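Local coordinates for protein-L-isoaspartate(D-aspartate) O-methyltransferase (Sulfolobus tokodaii, PDB 1VBF) that probably methylates isoaspartyl residues that arise in ageing proteins, using S-adenosyl-L-methionine as methyl donor, so that the damaged chains can be repaired or degraded, at residues B[136-141]-B[153-158]; B[65-70]-B[158-163]. All coordinates share one frame; numbering follows the deposited sequence.

Contact 1 (B[136-141]-B[153-158]); sequences DRVVVW and EQLKEG
Asp136 and Lys156 lie alongside one another and meet at their charged ends in a salt bridge. The ammonium NZ of Lys156 is 3.0 Å from Asp136 OD1 and equally far from OD2, so it straddles the carboxylate; both hydrogen bonds are weak, and the geometry is consistent with a largely electrostatic pairing. Lys156 is extended beyond CG (chi2 -179°), which carries its methylenes along the aspartate and puts CD 3.4 Å from Asp136 OD1. Asp136 OD2 also takes a hydrogen bond from the backbone N of Lys73, and these donors would probably favour the charged carboxylate. With the carboxylate cut back to an alanine, the ammonium of Lys156 would probably lose its mate and the N-H of Lys73 its side-chain acceptor. The setting is a beta-alpha-beta crossover of the Rossmann-like methyltransferase fold: strand 135-140 leads into helix 149-154, and the returning chain passes the start of that strand before entering its parallel neighbour, 159-165. The closest CA pair, Asp136 and Lys156, is 5.5 Å apart. Leu155, the first residue beyond the helix, supplies the apolar half. Its CD2 lies 3.6 Å from Asp136 O and 4.1 Å from Val138 CG2, the leucine and valine side chains crossing at a slant. Asp136 O accepts a hydrogen bond from Arg137 NE at 3.0 Å; the nitrogen sits well above the carbonyl plane, by 63°, while the oxygen lies in the guanidinium plane. NH1 of the same arginine turns to Leu66 O.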
loop_
_atom_site.group_PDB
_atom_site.type_symbol
_atom_site.label_atom_id
_atom_site.label_comp_id
_atom_site.label_asym_id
_atom_site.label_seq_id
_atom_site.Cartn_x
_atom_site.Cartn_y
_atom_site.Cartn_z
ATOM N N ASP B 136 40.384 -16.013 6.764
ATOM C CA ASP B 136 39.794 -16.846 7.804
ATOM C C ASP B 136 38.374 -16.380 8.070
ATOM O O ASP B 136 37.487 -17.183 8.326
ATOM C CB ASP B 136 40.609 -16.745 9.100
ATOM C CG ASP B 136 41.947 -17.469 9.005
ATOM O OD1 ASP B 136 41.952 -18.711 9.203
ATOM O OD2 ASP B 136 42.974 -16.792 8.718
ATOM N N ARG B 137 38.168 -15.074 7.972
ATOM C CA ARG B 137 36.881 -14.477 8.247
ATOM C C ARG B 137 36.626 -13.320 7.293
ATOM O O ARG B 137 37.568 -12.727 6.748
ATOM C CB ARG B 137 36.879 -13.916 9.676
ATOM C CG ARG B 137 37.332 -14.864 10.769
ATOM C CD ARG B 137 36.242 -15.823 11.157
ATOM N NE ARG B 137 36.722 -17.195 11.190
ATOM C CZ ARG B 137 36.698 -17.951 12.272
ATOM N NH1 ARG B 137 36.216 -17.436 13.385
ATOM N NH2 ARG B 137 37.135 -19.205 12.236
ATOM N N VAL B 138 35.344 -12.991 7.124
ATOM C CA VAL B 138 34.920 -11.871 6.305
ATOM C C VAL B 138 33.687 -11.217 6.935
ATOM O O VAL B 138 32.752 -11.905 7.343
ATOM C CB VAL B 138 34.544 -12.305 4.892
ATOM C CG1 VAL B 138 34.049 -11.101 4.134
ATOM C CG2 VAL B 138 35.724 -12.936 4.198
ATOM N N VAL B 139 33.691 -9.892 7.034
ATOM C CA VAL B 139 32.558 -9.156 7.585
ATOM C C VAL B 139 32.157 -8.146 6.539
ATOM O O VAL B 139 33.020 -7.482 5.975
ATOM C CB VAL B 139 32.931 -8.311 8.787
ATOM C CG1 VAL B 139 31.713 -8.127 9.700
ATOM C CG2 VAL B 139 34.094 -8.907 9.477
ATOM N N VAL B 140 30.862 -7.993 6.286
ATOM C CA VAL B 140 30.422 -7.010 5.296
ATOM C C VAL B 140 29.523 -6.056 6.050
ATOM O O VAL B 140 28.709 -6.511 6.812
ATOM C CB VAL B 140 29.667 -7.715 4.143
ATOM C CG1 VAL B 140 29.522 -6.772 2.943
ATOM C CG2 VAL B 140 30.422 -8.979 3.754
ATOM N N TRP B 141 29.674 -4.751 5.858
ATOM C CA TRP B 141 28.866 -3.780 6.587
ATOM C C TRP B 141 27.816 -3.104 5.736
ATOM O O TRP B 141 27.504 -1.924 5.911
ATOM C CB TRP B 141 29.746 -2.702 7.237
ATOM C CG TRP B 141 30.721 -3.229 8.257
ATOM C CD1 TRP B 141 32.055 -3.408 8.082
ATOM C CD2 TRP B 141 30.421 -3.729 9.579
ATOM N NE1 TRP B 141 32.611 -3.992 9.190
ATOM C CE2 TRP B 141 31.642 -4.201 10.124
ATOM C CE3 TRP B 141 29.250 -3.827 10.344
ATOM C CZ2 TRP B 141 31.727 -4.765 11.410
ATOM C CZ3 TRP B 141 29.340 -4.398 11.638
ATOM C CH2 TRP B 141 30.571 -4.856 12.146
ATOM N N GLU B 153 34.423 -16.936 -2.140
ATOM C CA GLU B 153 35.441 -17.764 -2.790
ATOM C C GLU B 153 36.774 -17.570 -2.082
ATOM O O GLU B 153 37.542 -18.513 -1.904
ATOM C CB GLU B 153 35.621 -17.397 -4.269
ATOM C CG GLU B 153 34.352 -17.389 -5.094
ATOM C CD GLU B 153 34.589 -16.944 -6.536
ATOM O OE1 GLU B 153 35.278 -15.911 -6.760
ATOM O OE2 GLU B 153 34.065 -17.633 -7.444
ATOM N N GLN B 154 37.043 -16.335 -1.681
ATOM C CA GLN B 154 38.277 -16.011 -0.997
ATOM C C GLN B 154 38.371 -16.588 0.444
ATOM O O GLN B 154 39.448 -16.670 1.029
ATOM C CB GLN B 154 38.445 -14.491 -1.030
ATOM C CG GLN B 154 38.792 -13.969 -2.424
ATOM C CD GLN B 154 38.457 -12.502 -2.625
ATOM O OE1 GLN B 154 38.617 -11.682 -1.727
ATOM N NE2 GLN B 154 38.003 -12.165 -3.818
ATOM N N LEU B 155 37.248 -17.011 1.008
ATOM C CA LEU B 155 37.236 -17.602 2.348
ATOM C C LEU B 155 37.983 -18.931 2.388
ATOM O O LEU B 155 38.028 -19.652 1.399
ATOM C CB LEU B 155 35.803 -17.884 2.797
ATOM C CG LEU B 155 35.208 -17.020 3.891
ATOM C CD1 LEU B 155 33.924 -17.657 4.379
ATOM C CD2 LEU B 155 36.193 -16.900 5.021
ATOM N N LYS B 156 38.562 -19.259 3.541
ATOM C CA LYS B 156 39.237 -20.541 3.702
ATOM C C LYS B 156 38.133 -21.571 3.792
ATOM O O LYS B 156 36.972 -21.229 4.004
ATOM C CB LYS B 156 40.059 -20.577 4.977
ATOM C CG LYS B 156 41.423 -19.958 4.808
ATOM C CD LYS B 156 42.237 -20.014 6.085
ATOM C CE LYS B 156 43.548 -19.279 5.904
ATOM N NZ LYS B 156 44.190 -19.061 7.222
ATOM N N GLU B 157 38.492 -22.836 3.665
ATOM C CA GLU B 157 37.490 -23.873 3.683
ATOM C C GLU B 157 36.529 -23.815 4.836
ATOM O O GLU B 157 35.322 -23.747 4.628
ATOM C CB GLU B 157 38.132 -25.249 3.623
ATOM C CG GLU B 157 37.127 -26.341 3.349
ATOM C CD GLU B 157 36.123 -25.938 2.290
ATOM O OE1 GLU B 157 36.540 -25.456 1.208
ATOM O OE2 GLU B 157 34.912 -26.109 2.550
ATOM N N GLY B 158 37.014 -23.839 6.060
ATOM C CA GLY B 158 36.051 -23.801 7.142
ATOM C C GLY B 158 35.777 -22.398 7.619
ATOM O O GLY B 158 35.189 -22.212 8.682
#

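Contact 2 (B[65-70]-B[158-163]); sequences ELDLHK and GGIMIL
Ile162 sets its terminal CD1 against the backbone of Glu65 and Leu66, approaching Glu65 CB at 3.5 Å. The same CD1 lies 3.7 Å from Leu66 N. CG1 of this isoleucine stands anti to the carbonyl carbon (chi1 -73°), and its extended chi2 (-178°) sends CD1 outward from strand 159-165 toward the loop. This is the dense part of the contact, joined by Leu66, whose CD2 comes to 3.8 Å from Ile160 O and 4.3 Å from Ile160 CG2. Ile160 and Ile162, two residues apart on one strand, therefore receive the loop on the same face, while the intervening Met161, a selenomethionine, points to the opposite face of the sheet, where it packs beside Val138 and Val140. This is the layered packing of a Rossmann-like alpha/beta fold, the alternate residues Ile160 and Ile162 facing the connection between helix 56-65 and strand 73-77. Packing slackens at the partly exposed edge. Asp67, where the chain leaves helical geometry with a positive phi of 57°, has CB as its nearest atom to Ile160 CD1, at 4.3 Å, while its carboxylate is engaged by Arg137. Of the Glu65 side chain, CB alone meets the strand; the bend at chi2 turns the carboxylate from it. No hydrogen bond crosses between 65-70 and 158-163. Their cohesion probably rests on van der Waals packing and the burial of apolar side-chain atoms, and polar ties are made to third parties, such as Glu65 O with Lys175 NZ.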
loop_
_atom_site.group_PDB
_atom_site.type_symbol
_atom_site.label_atom_id
_atom_site.label_comp_id
_atom_site.label_asym_id
_atom_site.label_seq_id
_atom_site.Cartn_x
_atom_site.Cartn_y
_atom_site.Cartn_z
ATOM N N GLU B 65 30.198 -12.659 16.867
ATOM C CA GLU B 65 29.749 -13.853 16.162
ATOM C C GLU B 65 30.746 -14.326 15.107
ATOM O O GLU B 65 30.629 -15.454 14.615
ATOM C CB GLU B 65 28.409 -13.572 15.490
ATOM C CG GLU B 65 27.216 -13.538 16.431
ATOM C CD GLU B 65 26.828 -14.925 16.917
ATOM O OE1 GLU B 65 26.655 -15.831 16.080
ATOM O OE2 GLU B 65 26.692 -15.115 18.140
ATOM N N LEU B 66 31.708 -13.461 14.764
ATOM C CA LEU B 66 32.726 -13.750 13.749
ATOM C C LEU B 66 33.780 -14.739 14.227
ATOM O O LEU B 66 34.543 -15.294 13.416
ATOM C CB LEU B 66 33.426 -12.459 13.323
ATOM C CG LEU B 66 33.538 -12.057 11.838
ATOM C CD1 LEU B 66 34.626 -11.014 11.736
ATOM C CD2 LEU B 66 33.869 -13.227 10.922
ATOM N N ASP B 67 33.831 -14.940 15.546
ATOM C CA ASP B 67 34.779 -15.858 16.162
ATOM C C ASP B 67 36.201 -15.453 15.780
ATOM O O ASP B 67 36.910 -16.151 15.064
ATOM C CB ASP B 67 34.455 -17.299 15.732
ATOM C CG ASP B 67 35.370 -18.350 16.388
ATOM O OD1 ASP B 67 35.628 -18.273 17.619
ATOM O OD2 ASP B 67 35.820 -19.277 15.666
ATOM N N LEU B 68 36.613 -14.301 16.282
ATOM C CA LEU B 68 37.929 -13.783 16.002
ATOM C C LEU B 68 38.977 -14.220 17.024
ATOM O O LEU B 68 38.735 -14.171 18.228
ATOM C CB LEU B 68 37.855 -12.266 15.971
ATOM C CG LEU B 68 37.015 -11.634 14.863
ATOM C CD1 LEU B 68 36.833 -10.129 15.132
ATOM C CD2 LEU B 68 37.693 -11.897 13.516
ATOM N N HIS B 69 40.138 -14.668 16.544
ATOM C CA HIS B 69 41.236 -15.052 17.432
ATOM C C HIS B 69 42.628 -14.821 16.813
ATOM O O HIS B 69 42.747 -14.453 15.644
ATOM C CB HIS B 69 41.072 -16.502 17.946
ATOM C CG HIS B 69 40.870 -17.530 16.876
ATOM N ND1 HIS B 69 41.872 -17.921 16.019
ATOM C CD2 HIS B 69 39.780 -18.270 16.545
ATOM C CE1 HIS B 69 41.416 -18.861 15.199
ATOM N NE2 HIS B 69 40.150 -19.088 15.501
ATOM N N LYS B 70 43.674 -15.001 17.621
ATOM C CA LYS B 70 45.069 -14.817 17.201
ATOM C C LYS B 70 45.391 -15.431 15.858
ATOM O O LYS B 70 44.873 -16.482 15.505
ATOM C CB LYS B 70 46.042 -15.466 18.190
ATOM C CG LYS B 70 45.865 -15.151 19.665
ATOM C CD LYS B 70 46.736 -16.096 20.512
ATOM C CE LYS B 70 46.520 -15.893 22.016
ATOM N NZ LYS B 70 47.309 -16.872 22.836
ATOM N N GLY B 158 37.014 -23.839 6.060
ATOM C CA GLY B 158 36.051 -23.801 7.142
ATOM C C GLY B 158 35.777 -22.398 7.619
ATOM O O GLY B 158 35.189 -22.212 8.682
ATOM N N GLY B 159 36.206 -21.415 6.827
ATOM C CA GLY B 159 36.035 -20.020 7.186
ATOM C C GLY B 159 34.630 -19.623 7.567
ATOM O O GLY B 159 33.689 -20.359 7.340
ATOM N N ILE B 160 34.486 -18.440 8.146
ATOM C CA ILE B 160 33.179 -17.947 8.554
ATOM C C ILE B 160 32.990 -16.575 7.988
ATOM O O ILE B 160 33.903 -15.757 8.059
ATOM C CB ILE B 160 33.080 -17.833 10.086
ATOM C CG1 ILE B 160 33.071 -19.234 10.690
ATOM C CG2 ILE B 160 31.855 -16.981 10.503
ATOM C CD1 ILE B 160 33.085 -19.213 12.191
HETATM N N MSE B 161 31.812 -16.330 7.417
HETATM C CA MSE B 161 31.488 -15.010 6.879
HETATM C C MSE B 161 30.170 -14.499 7.444
HETATM O O MSE B 161 29.221 -15.264 7.616
HETATM C CB MSE B 161 31.395 -15.024 5.354
HETATM C CG MSE B 161 30.978 -13.667 4.760
HETATM SE SE MSE B 161 30.896 -13.645 2.791
HETATM C CE MSE B 161 31.256 -11.790 2.517
ATOM N N ILE B 162 30.122 -13.208 7.747
ATOM C CA ILE B 162 28.913 -12.589 8.250
ATOM C C ILE B 162 28.552 -11.403 7.360
ATOM O O ILE B 162 29.390 -10.535 7.118
ATOM C CB ILE B 162 29.093 -12.141 9.724
ATOM C CG1 ILE B 162 29.087 -13.383 10.615
ATOM C CG2 ILE B 162 27.971 -11.163 10.170
ATOM C CD1 ILE B 162 29.212 -13.113 12.086
ATOM N N LEU B 163 27.323 -11.387 6.842
ATOM C CA LEU B 163 26.851 -10.281 6.006
ATOM C C LEU B 163 25.353 -10.199 5.962
ATOM O O LEU B 163 24.679 -11.198 6.188
ATOM C CB LEU B 163 27.317 -10.403 4.556
ATOM C CG LEU B 163 27.183 -11.683 3.708
ATOM C CD1 LEU B 163 26.180 -12.681 4.238
ATOM C CD2 LEU B 163 26.827 -11.260 2.309
#

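The two contacts lie on the same side of the chain's centre, about 7 Å apart between centres, and share Gly158, where the chain turns from strand 155-156 into strand 159-165. In sequence order the segments run 65-70, 136-141, 153-158, 158-163, so contact 1 is a local closure within the far longer span of contact 2. Both reach the seven-stranded mixed sheet, in which 135-140 and 159-165 are parallel neighbours. They also touch directly: Val139 packs on Leu66, and Val140 on Met161. The early helix-to-strand connection and the later crossover are thus brought together about one pair of central strands, within the methyltransferase fold.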